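PDB 5MP7: ribose-phosphate pyrophosphokinase from Mycobacterium smegmatis, which probably makes phosphoribosyl pyrophosphate, a precursor for nucleotide synthesis, by transferring the pyrophosphoryl group of ATP to ribose 5-phosphate. Local coordinates for residues 55-67 with 85-99. Numbering follows the deposited sequence.
Sequences SVRGCDAFVLQSH and LKRGSAKRITAILPF
The carbonyl oxygen of Ala61 accepts two hydrogen bonds: one from Thr94 N, 2.9 Å from Ala61 O, and one from a water that also bonds to Thr94 OG1. It lies near the start of the pairing between two neighbouring parallel strands, 60-64 and 92-97, the outer members of a right-handed beta-alpha-beta crossover whose helix is 71-87. This unit belongs to the parallel sheet of the N-terminal domain, which has the PRTase-like fold of the family. Ala61 and Val63 each bond through N and O to the strand 92-97, and Gln65 N continues the pairing to Ile96 O at 3.3 Å. Before the strands, the type II turn from Val56 to Cys59 presents Gly58 N to Ser89 O, 2.8 Å away and nearly straight at the hydrogen, just past the helix end.

The two faces of the pair differ. Toward the crossover helix, Leu85 and Val63 pass each other pointing in opposite directions, Leu85 CD1 lying 3.5 Å from Val63 CG2 and also against Ala61 CB, while Leu85 CD2 turns to Val56. On the other face, which helix 302-314 covers at Phe62 and Ile96, the Phe62 ring lies alongside Thr94, with CD2 3.7 Å from Thr94 CB. Thr94 OG1 stands anti to its own carbonyl carbon (chi1 -57°), where it reaches the shared water and Arg131. Further along, Leu64 CD1 touches both Ile96 CG2 and Pro98 CG.

Phe99, at the far end, lies near Arg104, a predicted ATP-binding residue, and meets His260 edge-to-face. At the opposite end Asp60 and Arg92 run side by side into a salt bridge: Arg92 NH1 approaches Asp60 OD2 from the syn side, somewhat out of the carboxylate plane, at 3.0 Å, with the carboxylate and guanidinium planes turned 53° apart.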
ATOM      1  N   SER A  55     -19.035 -33.503  47.091  1.00 43.47           N
ATOM      2  CA  SER A  55     -20.380 -34.039  46.843  1.00 41.35           C
ATOM      3  C   SER A  55     -21.451 -33.246  47.573  1.00 36.63           C
ATOM      4  O   SER A  55     -21.232 -32.820  48.700  1.00 37.60           O
ATOM      5  CB  SER A  55     -20.514 -35.517  47.233  1.00 41.39           C
ATOM      6  OG  SER A  55     -21.703 -36.076  46.631  1.00 46.30           O
ATOM      7  N   VAL A  56     -22.588 -33.030  46.915  1.00 31.87           N
ATOM      8  CA  VAL A  56     -23.724 -32.344  47.538  1.00 30.88           C
ATOM      9  C   VAL A  56     -24.988 -33.183  47.586  1.00 29.67           C
ATOM     10  O   VAL A  56     -26.010 -32.758  48.089  1.00 32.25           O
ATOM     11  CB  VAL A  56     -24.009 -31.017  46.830  1.00 31.19           C
ATOM     12  CG1 VAL A  56     -22.778 -30.132  46.860  1.00 33.15           C
ATOM     13  CG2 VAL A  56     -24.446 -31.227  45.394  1.00 31.39           C
ATOM     14  N   ARG A  57     -24.916 -34.402  47.091  1.00 34.13           N
ATOM     15  CA  ARG A  57     -26.045 -35.331  47.046  1.00 33.36           C
ATOM     16  C   ARG A  57     -26.583 -35.590  48.454  1.00 29.99           C
ATOM     17  O   ARG A  57     -25.827 -35.834  49.373  1.00 31.69           O
ATOM     18  CB  ARG A  57     -25.552 -36.587  46.302  1.00 36.61           C
ATOM     19  CG  ARG A  57     -26.560 -37.681  46.150  1.00 39.44           C
ATOM     20  CD  ARG A  57     -25.987 -38.924  45.499  1.00 41.39           C
ATOM     21  NE  ARG A  57     -26.238 -38.909  44.066  1.00 42.80           N
ATOM     22  CZ  ARG A  57     -25.361 -38.496  43.160  1.00 46.89           C
ATOM     23  NH1 ARG A  57     -24.138 -38.048  43.509  1.00 51.34           N
ATOM     24  NH2 ARG A  57     -25.698 -38.544  41.878  1.00 41.94           N
ATOM     25  N   GLY A  58     -27.888 -35.399  48.629  1.00 30.25           N
ATOM     26  CA  GLY A  58     -28.579 -35.701  49.878  1.00 28.31           C
ATOM     27  C   GLY A  58     -28.505 -34.706  51.013  1.00 30.71           C
ATOM     28  O   GLY A  58     -29.092 -34.943  52.073  1.00 31.65           O
ATOM     29  N   CYS A  59     -27.875 -33.555  50.782  1.00 33.50           N
ATOM     30  CA  CYS A  59     -27.659 -32.570  51.823  1.00 35.30           C
ATOM     31  C   CYS A  59     -28.859 -31.627  52.060  1.00 36.47           C
ATOM     32  O   CYS A  59     -29.731 -31.455  51.225  1.00 31.73           O
ATOM     33  CB  CYS A  59     -26.421 -31.737  51.501  1.00 37.73           C
ATOM     34  SG  CYS A  59     -26.651 -30.470  50.200  1.00 45.47           S
ATOM     35  N   ASP A  60     -28.871 -31.048  53.244  1.00 38.44           N
ATOM     36  CA  ASP A  60     -29.722 -29.923  53.565  1.00 39.06           C
ATOM     37  C   ASP A  60     -28.844 -28.696  53.319  1.00 33.51           C
ATOM     38  O   ASP A  60     -27.908 -28.454  54.059  1.00 31.80           O
ATOM     39  CB  ASP A  60     -30.176 -30.002  55.019  1.00 42.18           C
ATOM     40  CG  ASP A  60     -31.157 -31.146  55.266  1.00 45.91           C
ATOM     41  OD1 ASP A  60     -30.907 -32.315  54.868  1.00 56.27           O
ATOM     42  OD2 ASP A  60     -32.197 -30.890  55.893  1.00 47.59           O
ATOM     43  N   ALA A  61     -29.120 -27.974  52.241  1.00 30.04           N
ATOM     44  CA  ALA A  61     -28.249 -26.931  51.763  1.00 28.33           C
ATOM     45  C   ALA A  61     -28.782 -25.589  52.166  1.00 28.01           C
ATOM     46  O   ALA A  61     -29.992 -25.356  52.099  1.00 29.46           O
ATOM     47  CB  ALA A  61     -28.125 -26.988  50.265  1.00 27.73           C
ATOM     48  N   PHE A  62     -27.875 -24.719  52.606  1.00 26.71           N
ATOM     49  CA  PHE A  62     -28.187 -23.330  52.922  1.00 27.12           C
ATOM     50  C   PHE A  62     -27.293 -22.452  52.056  1.00 27.50           C
ATOM     51  O   PHE A  62     -26.066 -22.526  52.133  1.00 29.24           O
ATOM     52  CB  PHE A  62     -27.969 -23.094  54.398  1.00 25.80           C
ATOM     53  CG  PHE A  62     -28.909 -23.861  55.245  1.00 25.55           C
ATOM     54  CD1 PHE A  62     -28.673 -25.198  55.537  1.00 25.14           C
ATOM     55  CD2 PHE A  62     -30.074 -23.283  55.710  1.00 27.09           C
ATOM     56  CE1 PHE A  62     -29.591 -25.943  56.295  1.00 24.38           C
ATOM     57  CE2 PHE A  62     -30.983 -24.019  56.480  1.00 26.05           C
ATOM     58  CZ  PHE A  62     -30.724 -25.342  56.794  1.00 22.91           C
ATOM     59  N   VAL A  63     -27.899 -21.675  51.179  1.00 25.81           N
ATOM     60  CA  VAL A  63     -27.143 -20.928  50.178  1.00 25.68           C
ATOM     61  C   VAL A  63     -27.196 -19.479  50.571  1.00 26.39           C
ATOM     62  O   VAL A  63     -28.202 -18.860  50.418  1.00 24.32           O
ATOM     63  CB  VAL A  63     -27.753 -21.079  48.793  1.00 24.91           C
ATOM     64  CG1 VAL A  63     -26.880 -20.404  47.761  1.00 24.45           C
ATOM     65  CG2 VAL A  63     -27.904 -22.546  48.494  1.00 27.09           C
ATOM     66  N   LEU A  64     -26.086 -18.958  51.076  1.00 29.37           N
ATOM     67  CA  LEU A  64     -26.014 -17.639  51.638  1.00 31.85           C
ATOM     68  C   LEU A  64     -25.450 -16.661  50.629  1.00 33.04           C
ATOM     69  O   LEU A  64     -24.338 -16.800  50.189  1.00 39.98           O
ATOM     70  CB  LEU A  64     -25.147 -17.679  52.891  1.00 34.55           C
ATOM     71  CG  LEU A  64     -24.722 -16.372  53.576  1.00 37.78           C
ATOM     72  CD1 LEU A  64     -25.872 -15.459  53.942  1.00 38.48           C
ATOM     73  CD2 LEU A  64     -23.958 -16.756  54.839  1.00 41.12           C
ATOM     74  N   GLN A  65     -26.231 -15.662  50.268  1.00 32.87           N
ATOM     75  CA  GLN A  65     -25.758 -14.615  49.401  1.00 32.63           C
ATOM     76  C   GLN A  65     -26.306 -13.260  49.869  1.00 32.32           C
ATOM     77  O   GLN A  65     -27.531 -13.048  49.944  1.00 33.62           O
ATOM     78  CB  GLN A  65     -26.190 -14.897  47.947  1.00 31.90           C
ATOM     79  CG  GLN A  65     -25.704 -13.891  46.928  1.00 30.01           C
ATOM     80  CD  GLN A  65     -24.218 -14.070  46.581  1.00 30.65           C
ATOM     81  OE1 GLN A  65     -23.346 -13.958  47.429  1.00 30.12           O
ATOM     82  NE2 GLN A  65     -23.939 -14.334  45.313  1.00 32.54           N
ATOM     83  N   SER A  66     -25.396 -12.329  50.102  1.00 30.89           N
ATOM     84  CA  SER A  66     -25.754 -10.935  50.279  1.00 30.26           C
ATOM     85  C   SER A  66     -25.793 -10.224  48.903  1.00 29.19           C
ATOM     86  O   SER A  66     -25.268 -10.733  47.942  1.00 29.49           O
ATOM     87  CB  SER A  66     -24.743 -10.303  51.188  1.00 32.36           C
ATOM     88  OG  SER A  66     -25.231  -9.087  51.656  1.00 39.84           O
ATOM     89  N   HIS A  67     -26.434  -9.063  48.802  1.00 29.59           N
ATOM     90  CA  HIS A  67     -26.720  -8.437  47.508  1.00 28.12           C
ATOM     91  C   HIS A  67     -26.354  -6.973  47.497  1.00 30.67           C
ATOM     92  O   HIS A  67     -27.210  -6.102  47.293  1.00 33.37           O
ATOM     93  CB  HIS A  67     -28.192  -8.615  47.133  1.00 28.08           C
ATOM     94  CG  HIS A  67     -28.540 -10.022  46.820  1.00 29.16           C
ATOM     95  ND1 HIS A  67     -28.955 -10.910  47.779  1.00 30.07           N
ATOM     96  CD2 HIS A  67     -28.491 -10.712  45.663  1.00 30.72           C
ATOM     97  CE1 HIS A  67     -29.135 -12.093  47.233  1.00 30.91           C
ATOM     98  NE2 HIS A  67     -28.871 -11.997  45.944  1.00 31.14           N
ATOM     99  N   LEU A  85     -27.511 -27.199  42.812  1.00 24.21           N
ATOM    100  CA  LEU A  85     -27.887 -28.067  43.915  1.00 24.62           C
ATOM    101  C   LEU A  85     -29.122 -28.882  43.579  1.00 25.94           C
ATOM    102  O   LEU A  85     -29.238 -30.039  43.970  1.00 23.94           O
ATOM    103  CB  LEU A  85     -28.178 -27.260  45.174  1.00 26.50           C
ATOM    104  CG  LEU A  85     -26.965 -26.602  45.816  1.00 27.83           C
ATOM    105  CD1 LEU A  85     -27.407 -25.510  46.777  1.00 30.78           C
ATOM    106  CD2 LEU A  85     -26.095 -27.591  46.556  1.00 28.77           C
ATOM    107  N   LYS A  86     -30.061 -28.287  42.863  1.00 26.83           N
ATOM    108  CA  LYS A  86     -31.215 -29.041  42.425  1.00 29.13           C
ATOM    109  C   LYS A  86     -30.829 -30.205  41.487  1.00 29.13           C
ATOM    110  O   LYS A  86     -31.334 -31.327  41.660  1.00 31.86           O
ATOM    111  CB  LYS A  86     -32.218 -28.132  41.770  1.00 30.93           C
ATOM    112  CG  LYS A  86     -33.375 -28.871  41.122  1.00 36.43           C
ATOM    113  CD  LYS A  86     -34.526 -27.938  40.721  1.00 40.71           C
ATOM    114  CE  LYS A  86     -34.591 -27.613  39.231  1.00 46.78           C
ATOM    115  NZ  LYS A  86     -33.913 -26.349  38.804  1.00 49.63           N
ATOM    116  N   ARG A  87     -29.922 -29.958  40.549  1.00 28.80           N
ATOM    117  CA  ARG A  87     -29.441 -31.027  39.645  1.00 33.87           C
ATOM    118  C   ARG A  87     -28.430 -31.973  40.265  1.00 32.12           C
ATOM    119  O   ARG A  87     -28.164 -33.026  39.694  1.00 34.09           O
ATOM    120  CB  ARG A  87     -28.865 -30.435  38.366  1.00 35.08           C
ATOM    121  CG  ARG A  87     -29.966 -29.727  37.632  1.00 38.83           C
ATOM    122  CD  ARG A  87     -29.576 -29.155  36.304  1.00 44.76           C
ATOM    123  NE  ARG A  87     -30.697 -29.461  35.428  1.00 54.34           N
ATOM    124  CZ  ARG A  87     -31.702 -28.659  35.117  1.00 54.60           C
ATOM    125  NH1 ARG A  87     -31.739 -27.397  35.532  1.00 59.65           N
ATOM    126  NH2 ARG A  87     -32.666 -29.127  34.319  1.00 57.15           N
ATOM    127  N   GLY A  88     -27.835 -31.575  41.395  1.00 28.52           N
ATOM    128  CA  GLY A  88     -26.948 -32.419  42.129  1.00 25.45           C
ATOM    129  C   GLY A  88     -27.621 -33.203  43.224  1.00 26.42           C
ATOM    130  O   GLY A  88     -26.930 -33.727  44.093  1.00 27.41           O
ATOM    131  N   SER A  89     -28.958 -33.261  43.235  1.00 27.58           N
ATOM    132  CA  SER A  89     -29.733 -34.081  44.200  1.00 27.24           C
ATOM    133  C   SER A  89     -29.613 -33.670  45.638  1.00 25.43           C
ATOM    134  O   SER A  89     -29.543 -34.539  46.513  1.00 27.66           O
ATOM    135  CB  SER A  89     -29.418 -35.602  44.061  1.00 27.89           C
ATOM    136  OG  SER A  89     -29.752 -36.051  42.755  1.00 31.78           O
ATOM    137  N   ALA A  90     -29.535 -32.373  45.889  1.00 24.64           N
ATOM    138  CA  ALA A  90     -29.720 -31.868  47.247  1.00 28.09           C
ATOM    139  C   ALA A  90     -31.160 -32.159  47.708  1.00 29.73           C
ATOM    140  O   ALA A  90     -32.103 -32.109  46.940  1.00 31.06           O
ATOM    141  CB  ALA A  90     -29.455 -30.392  47.302  1.00 27.21           C
ATOM    142  N   LYS A  91     -31.298 -32.552  48.951  1.00 33.70           N
ATOM    143  CA  LYS A  91     -32.587 -32.969  49.491  1.00 35.18           C
ATOM    144  C   LYS A  91     -33.497 -31.761  49.744  1.00 35.26           C
ATOM    145  O   LYS A  91     -34.624 -31.739  49.309  1.00 35.34           O
ATOM    146  CB  LYS A  91     -32.349 -33.789  50.772  1.00 37.15           C
ATOM    147  CG  LYS A  91     -33.564 -34.497  51.287  1.00 42.49           C
ATOM    148  CD  LYS A  91     -33.191 -35.423  52.415  1.00 47.45           C
ATOM    149  CE  LYS A  91     -32.766 -36.808  51.977  1.00 51.01           C
ATOM    150  NZ  LYS A  91     -31.900 -37.335  53.065  1.00 52.25           N
ATOM    151  N   ARG A  92     -32.962 -30.737  50.396  1.00 36.83           N
ATOM    152  CA  ARG A  92     -33.685 -29.514  50.752  1.00 36.59           C
ATOM    153  C   ARG A  92     -32.771 -28.316  50.480  1.00 33.67           C
ATOM    154  O   ARG A  92     -31.597 -28.354  50.839  1.00 31.33           O
ATOM    155  CB  ARG A  92     -33.984 -29.553  52.236  1.00 40.84           C
ATOM    156  CG  ARG A  92     -35.258 -30.258  52.609  1.00 46.67           C
ATOM    157  CD  ARG A  92     -35.288 -30.608  54.116  1.00 49.81           C
ATOM    158  NE  ARG A  92     -35.911 -31.924  54.268  1.00 61.17           N
ATOM    159  CZ  ARG A  92     -35.348 -33.052  54.726  1.00 69.24           C
ATOM    160  NH1 ARG A  92     -34.104 -33.100  55.186  1.00 66.66           N
ATOM    161  NH2 ARG A  92     -36.084 -34.177  54.758  1.00 83.33           N
ATOM    162  N   ILE A  93     -33.309 -27.253  49.886  1.00 29.43           N
ATOM    163  CA  ILE A  93     -32.547 -26.043  49.583  1.00 25.26           C
ATOM    164  C   ILE A  93     -33.201 -24.820  50.222  1.00 24.99           C
ATOM    165  O   ILE A  93     -34.335 -24.481  49.916  1.00 25.01           O
ATOM    166  CB  ILE A  93     -32.445 -25.816  48.072  1.00 23.93           C
ATOM    167  CG1 ILE A  93     -31.853 -27.042  47.431  1.00 23.48           C
ATOM    168  CG2 ILE A  93     -31.554 -24.606  47.762  1.00 23.54           C
ATOM    169  CD1 ILE A  93     -31.989 -27.051  45.935  1.00 24.32           C
ATOM    170  N   THR A  94     -32.484 -24.151  51.107  1.00 23.34           N
ATOM    171  CA  THR A  94     -32.942 -22.909  51.678  1.00 24.71           C
ATOM    172  C   THR A  94     -32.066 -21.752  51.160  1.00 25.06           C
ATOM    173  O   THR A  94     -30.873 -21.806  51.273  1.00 28.39           O
ATOM    174  CB  THR A  94     -32.849 -22.960  53.211  1.00 26.09           C
ATOM    175  OG1 THR A  94     -33.602 -24.079  53.720  1.00 23.22           O
ATOM    176  CG2 THR A  94     -33.364 -21.685  53.812  1.00 26.76           C
ATOM    177  N   ALA A  95     -32.668 -20.735  50.577  1.00 23.22           N
ATOM    178  CA  ALA A  95     -31.971 -19.541  50.161  1.00 24.78           C
ATOM    179  C   ALA A  95     -31.990 -18.527  51.300  1.00 28.36           C
ATOM    180  O   ALA A  95     -33.032 -18.238  51.893  1.00 29.27           O
ATOM    181  CB  ALA A  95     -32.635 -18.936  48.952  1.00 25.54           C
ATOM    182  N   ILE A  96     -30.833 -17.985  51.618  1.00 29.00           N
ATOM    183  CA  ILE A  96     -30.723 -16.970  52.639  1.00 29.13           C
ATOM    184  C   ILE A  96     -30.346 -15.662  51.950  1.00 28.16           C
ATOM    185  O   ILE A  96     -29.306 -15.565  51.317  1.00 25.25           O
ATOM    186  CB  ILE A  96     -29.653 -17.363  53.643  1.00 29.93           C
ATOM    187  CG1 ILE A  96     -30.118 -18.581  54.411  1.00 30.19           C
ATOM    188  CG2 ILE A  96     -29.406 -16.234  54.617  1.00 32.84           C
ATOM    189  CD1 ILE A  96     -28.977 -19.240  55.124  1.00 32.37           C
ATOM    190  N   LEU A  97     -31.214 -14.671  52.067  1.00 29.01           N
ATOM    191  CA  LEU A  97     -30.969 -13.373  51.454  1.00 30.44           C
ATOM    192  C   LEU A  97     -31.059 -12.310  52.535  1.00 29.69           C
ATOM    193  O   LEU A  97     -32.120 -11.806  52.763  1.00 34.80           O
ATOM    194  CB  LEU A  97     -32.002 -13.107  50.387  1.00 30.62           C
ATOM    195  CG  LEU A  97     -31.922 -14.074  49.201  1.00 31.97           C
ATOM    196  CD1 LEU A  97     -32.818 -15.252  49.454  1.00 31.84           C
ATOM    197  CD2 LEU A  97     -32.377 -13.402  47.913  1.00 33.31           C
ATOM    198  N   PRO A  98     -29.952 -12.007  53.233  1.00 29.04           N
ATOM    199  CA  PRO A  98     -30.053 -11.135  54.398  1.00 28.49           C
ATOM    200  C   PRO A  98     -30.670  -9.789  54.043  1.00 30.47           C
ATOM    201  O   PRO A  98     -31.478  -9.283  54.797  1.00 35.73           O
ATOM    202  CB  PRO A  98     -28.608 -10.989  54.850  1.00 28.51           C
ATOM    203  CG  PRO A  98     -27.925 -12.209  54.361  1.00 27.46           C
ATOM    204  CD  PRO A  98     -28.579 -12.530  53.056  1.00 28.28           C
ATOM    205  N   PHE A  99     -30.306  -9.231  52.899  1.00 29.53           N
ATOM    206  CA  PHE A  99     -30.990  -8.075  52.329  1.00 29.38           C
ATOM    207  C   PHE A  99     -31.727  -8.551  51.071  1.00 31.13           C
ATOM    208  O   PHE A  99     -31.105  -9.017  50.109  1.00 35.95           O
ATOM    209  CB  PHE A  99     -29.950  -7.015  52.014  1.00 29.93           C
ATOM    210  CG  PHE A  99     -30.464  -5.833  51.229  1.00 31.28           C
ATOM    211  CD1 PHE A  99     -31.016  -4.754  51.892  1.00 30.75           C
ATOM    212  CD2 PHE A  99     -30.329  -5.781  49.846  1.00 30.72           C
ATOM    213  CE1 PHE A  99     -31.454  -3.641  51.201  1.00 34.13           C
ATOM    214  CE2 PHE A  99     -30.765  -4.680  49.145  1.00 33.35           C
ATOM    215  CZ  PHE A  99     -31.341  -3.609  49.822  1.00 34.10           C
TER
HETATM  216  O   HOH W   1     -32.449 -26.681  53.663  1.00 35.29           O